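Local coordinates for Mll5499 protein (Mesorhizobium loti, PDB 3BDE) that is of unknown function but belongs to the Dabb family of stress-responsive alpha/beta-barrel proteins and forms a homodimer with a ferredoxin-like fold, at residues A95-D99 with R100-E104. Sequence-based numbering, arbitrary orientation.
Sequences AFVRD and RWVPE. With EDO (1,2-ethanediol), chain H.
Phe96 and Arg100 meet one turn apart on helix 91-104, the last helix of this ferredoxin-like fold, where a wider pi-type turn interrupts the regular alpha-helical bonding. Phe96 O takes two backbone donors: Arg100 N, which sits above the carbonyl plane, and Trp101 N, which lies in it at 3.0 Å. The wider spacing continues with Val102 N, which reaches back five residues to Val97 O in an almost straight bond (173°). Pro103, whose ring nitrogen has no hydrogen to give, follows at the kink and rests its CD 3.4 Å from Arg98 O.

From CB outward, the Arg100 side chain first meets the Phe96 ring: Arg100 CB approaches it obliquely, 3.6 Å from Phe96 CE1. CG lies anti to the carbonyl carbon (chi1 -53°), which keeps it near Phe96 CD1 and the Asp99 carbonyl carbon. Arg100 CD passes 3.5 Å from Asp99 O, the oxygen that also accepts a hydrogen bond from an ethanediol hydroxyl. Bends at chi2 and chi3 then swing the guanidinium toward Glu104, so that Arg100 NE donates to Glu104 OE2 on its syn side at 2.9 Å, and Arg100 NH2 forms a salt bridge with Asp44 of helix 36-50. With a leucine here, Glu104 OE2 and Asp44 would probably be left without their shared positive partner. The other Glu104 oxygen, OE1, is hydrogen-bonded to His31.

On the inner side the Phe96 ring packs on Ala45 and Leu49 of helix 36-50, while Trp101 makes edge-to-face contacts with Phe27 and Phe108, joining the helix to the sheet. Between Phe96 and Trp101 themselves, Phe96 CE2 comes to the edge of the indole, near its plane, 3.9 Å from Trp101 CE3.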
ATOM      1  N   ALA A  95       3.557 -22.414   7.217  1.00 16.69           N
ATOM      2  CA  ALA A  95       3.627 -22.599   8.669  1.00 15.41           C
ATOM      3  C   ALA A  95       3.335 -21.281   9.380  1.00 16.32           C
ATOM      4  O   ALA A  95       2.539 -21.241  10.327  1.00 15.48           O
ATOM      5  CB  ALA A  95       5.000 -23.152   9.077  1.00 14.30           C
ATOM      6  N   PHE A  96       3.949 -20.188   8.896  1.00 17.07           N
ATOM      7  CA  PHE A  96       3.687 -18.873   9.479  1.00 14.45           C
ATOM      8  C   PHE A  96       2.206 -18.483   9.441  1.00 14.72           C
ATOM      9  O   PHE A  96       1.682 -17.950  10.433  1.00 15.08           O
ATOM     10  CB  PHE A  96       4.496 -17.778   8.774  1.00 13.68           C
ATOM     11  CG  PHE A  96       4.222 -16.417   9.304  1.00 14.01           C
ATOM     12  CD1 PHE A  96       4.739 -16.010  10.539  1.00 13.00           C
ATOM     13  CD2 PHE A  96       3.398 -15.529   8.579  1.00 20.44           C
ATOM     14  CE1 PHE A  96       4.440 -14.730  11.040  1.00 21.12           C
ATOM     15  CE2 PHE A  96       3.102 -14.272   9.080  1.00 22.41           C
ATOM     16  CZ  PHE A  96       3.625 -13.868  10.303  1.00 20.13           C
ATOM     17  N   VAL A  97       1.551 -18.717   8.305  1.00 17.45           N
ATOM     18  CA  VAL A  97       0.141 -18.369   8.147  1.00 18.20           C
ATOM     19  C   VAL A  97      -0.747 -19.214   9.085  1.00 18.65           C
ATOM     20  O   VAL A  97      -1.622 -18.691   9.772  1.00 18.01           O
ATOM     21  CB  VAL A  97      -0.340 -18.447   6.687  1.00 18.14           C
ATOM     22  CG1 VAL A  97      -1.838 -18.160   6.607  1.00 13.65           C
ATOM     23  CG2 VAL A  97       0.387 -17.399   5.831  1.00 15.50           C
ATOM     24  N   ARG A  98      -0.479 -20.510   9.129  1.00 18.27           N
ATOM     25  CA  ARG A  98      -1.233 -21.406   9.985  1.00 18.39           C
ATOM     26  C   ARG A  98      -1.045 -21.144  11.465  1.00 15.36           C
ATOM     27  O   ARG A  98      -2.021 -21.096  12.200  1.00 17.28           O
ATOM     28  CB  ARG A  98      -0.821 -22.844   9.713  1.00 15.79           C
ATOM     29  CG  ARG A  98      -1.589 -23.928  10.496  1.00 17.64           C
ATOM     30  CD  ARG A  98      -0.990 -25.272  10.132  1.00 22.55           C
ATOM     31  NE  ARG A  98       0.384 -25.345  10.648  1.00 29.33           N
ATOM     32  CZ  ARG A  98       1.435 -25.901  10.034  1.00 29.43           C
ATOM     33  NH1 ARG A  98       1.342 -26.496   8.838  1.00 35.16           N
ATOM     34  NH2 ARG A  98       2.628 -25.839  10.642  1.00 26.66           N
ATOM     35  N   ASP A  99       0.204 -20.994  11.882  1.00 18.47           N
ATOM     36  CA  ASP A  99       0.587 -20.930  13.289  1.00 18.64           C
ATOM     37  C   ASP A  99       0.650 -19.561  13.935  1.00 18.63           C
ATOM     38  O   ASP A  99       0.532 -19.471  15.170  1.00 15.81           O
ATOM     39  CB  ASP A  99       1.928 -21.634  13.477  1.00 17.53           C
ATOM     40  CG  ASP A  99       1.888 -23.111  13.081  1.00 21.26           C
ATOM     41  OD1 ASP A  99       0.807 -23.713  13.051  1.00 17.14           O
ATOM     42  OD2 ASP A  99       2.958 -23.685  12.846  1.00 21.33           O
ATOM     43  N   ARG A 100       0.837 -18.514  13.124  1.00 17.09           N
ATOM     44  CA  ARG A 100       0.934 -17.145  13.631  1.00 18.52           C
ATOM     45  C   ARG A 100      -0.107 -16.205  13.076  1.00 17.43           C
ATOM     46  O   ARG A 100      -0.785 -15.528  13.853  1.00 18.43           O
ATOM     47  CB  ARG A 100       2.317 -16.583  13.342  1.00 18.50           C
ATOM     48  CG  ARG A 100       3.481 -17.445  13.837  1.00 16.11           C
ATOM     49  CD  ARG A 100       3.521 -17.637  15.342  1.00 17.18           C
ATOM     50  NE  ARG A 100       3.858 -16.409  16.078  1.00 19.45           N
ATOM     51  CZ  ARG A 100       5.092 -15.981  16.338  1.00 19.63           C
ATOM     52  NH1 ARG A 100       6.150 -16.587  15.849  1.00 17.81           N
ATOM     53  NH2 ARG A 100       5.244 -14.885  17.055  1.00 18.66           N
ATOM     54  N   TRP A 101      -0.278 -16.179  11.763  1.00 15.76           N
ATOM     55  CA  TRP A 101      -1.203 -15.197  11.158  1.00 14.71           C
ATOM     56  C   TRP A 101      -2.652 -15.470  11.557  1.00 17.02           C
ATOM     57  O   TRP A 101      -3.292 -14.625  12.189  1.00 18.50           O
ATOM     58  CB  TRP A 101      -1.059 -15.170   9.621  1.00 14.78           C
ATOM     59  CG  TRP A 101      -1.811 -14.089   8.991  1.00 17.85           C
ATOM     60  CD1 TRP A 101      -3.094 -14.130   8.601  1.00 18.92           C
ATOM     61  CD2 TRP A 101      -1.326 -12.781   8.665  1.00 17.33           C
ATOM     62  NE1 TRP A 101      -3.468 -12.933   8.060  1.00 19.64           N
ATOM     63  CE2 TRP A 101      -2.404 -12.076   8.083  1.00 20.53           C
ATOM     64  CE3 TRP A 101      -0.091 -12.137   8.806  1.00 19.59           C
ATOM     65  CZ2 TRP A 101      -2.301 -10.741   7.651  1.00 15.26           C
ATOM     66  CZ3 TRP A 101       0.025 -10.813   8.363  1.00 17.46           C
ATOM     67  CH2 TRP A 101      -1.086 -10.124   7.807  1.00 19.63           C
ATOM     68  N   VAL A 102      -3.145 -16.657  11.202  1.00 17.51           N
ATOM     69  CA  VAL A 102      -4.542 -17.023  11.481  1.00 18.42           C
ATOM     70  C   VAL A 102      -4.931 -16.859  12.968  1.00 18.28           C
ATOM     71  O   VAL A 102      -5.946 -16.273  13.226  1.00 20.12           O
ATOM     72  CB  VAL A 102      -4.911 -18.419  10.920  1.00 18.30           C
ATOM     73  CG1 VAL A 102      -6.303 -18.851  11.403  1.00 19.97           C
ATOM     74  CG2 VAL A 102      -4.859 -18.410   9.415  1.00 17.73           C
ATOM     75  N   PRO A 103      -4.127 -17.382  13.919  1.00 19.12           N
ATOM     76  CA  PRO A 103      -4.449 -17.182  15.346  1.00 20.83           C
ATOM     77  C   PRO A 103      -4.300 -15.769  15.928  1.00 20.80           C
ATOM     78  O   PRO A 103      -5.031 -15.442  16.856  1.00 22.07           O
ATOM     79  CB  PRO A 103      -3.477 -18.129  16.074  1.00 22.30           C
ATOM     80  CG  PRO A 103      -2.953 -19.038  15.025  1.00 19.82           C
ATOM     81  CD  PRO A 103      -2.973 -18.280  13.761  1.00 21.73           C
ATOM     82  N   GLU A 104      -3.398 -14.950  15.394  1.00 18.56           N
ATOM     83  CA  GLU A 104      -3.064 -13.653  16.021  1.00 19.92           C
ATOM     84  C   GLU A 104      -3.573 -12.412  15.317  1.00 16.76           C
ATOM     85  O   GLU A 104      -3.620 -11.353  15.934  1.00 17.62           O
ATOM     86  CB  GLU A 104      -1.557 -13.550  16.208  1.00 20.47           C
ATOM     87  CG  GLU A 104      -0.932 -14.690  17.017  1.00 21.31           C
ATOM     88  CD  GLU A 104       0.562 -14.526  17.202  1.00 20.85           C
ATOM     89  OE1 GLU A 104       0.995 -13.424  17.592  1.00 22.45           O
ATOM     90  OE2 GLU A 104       1.302 -15.518  17.001  1.00 18.93           O
TER
HETATM   91  C1  EDO H 107       0.466 -23.483  17.133  1.00 31.36           C
HETATM   92  O1  EDO H 107       0.205 -23.370  15.731  1.00 42.98           O
HETATM   93  C2  EDO H 107       1.527 -22.499  17.535  1.00 31.01           C
HETATM   94  O2  EDO H 107       1.176 -21.171  17.115  1.00 24.40           O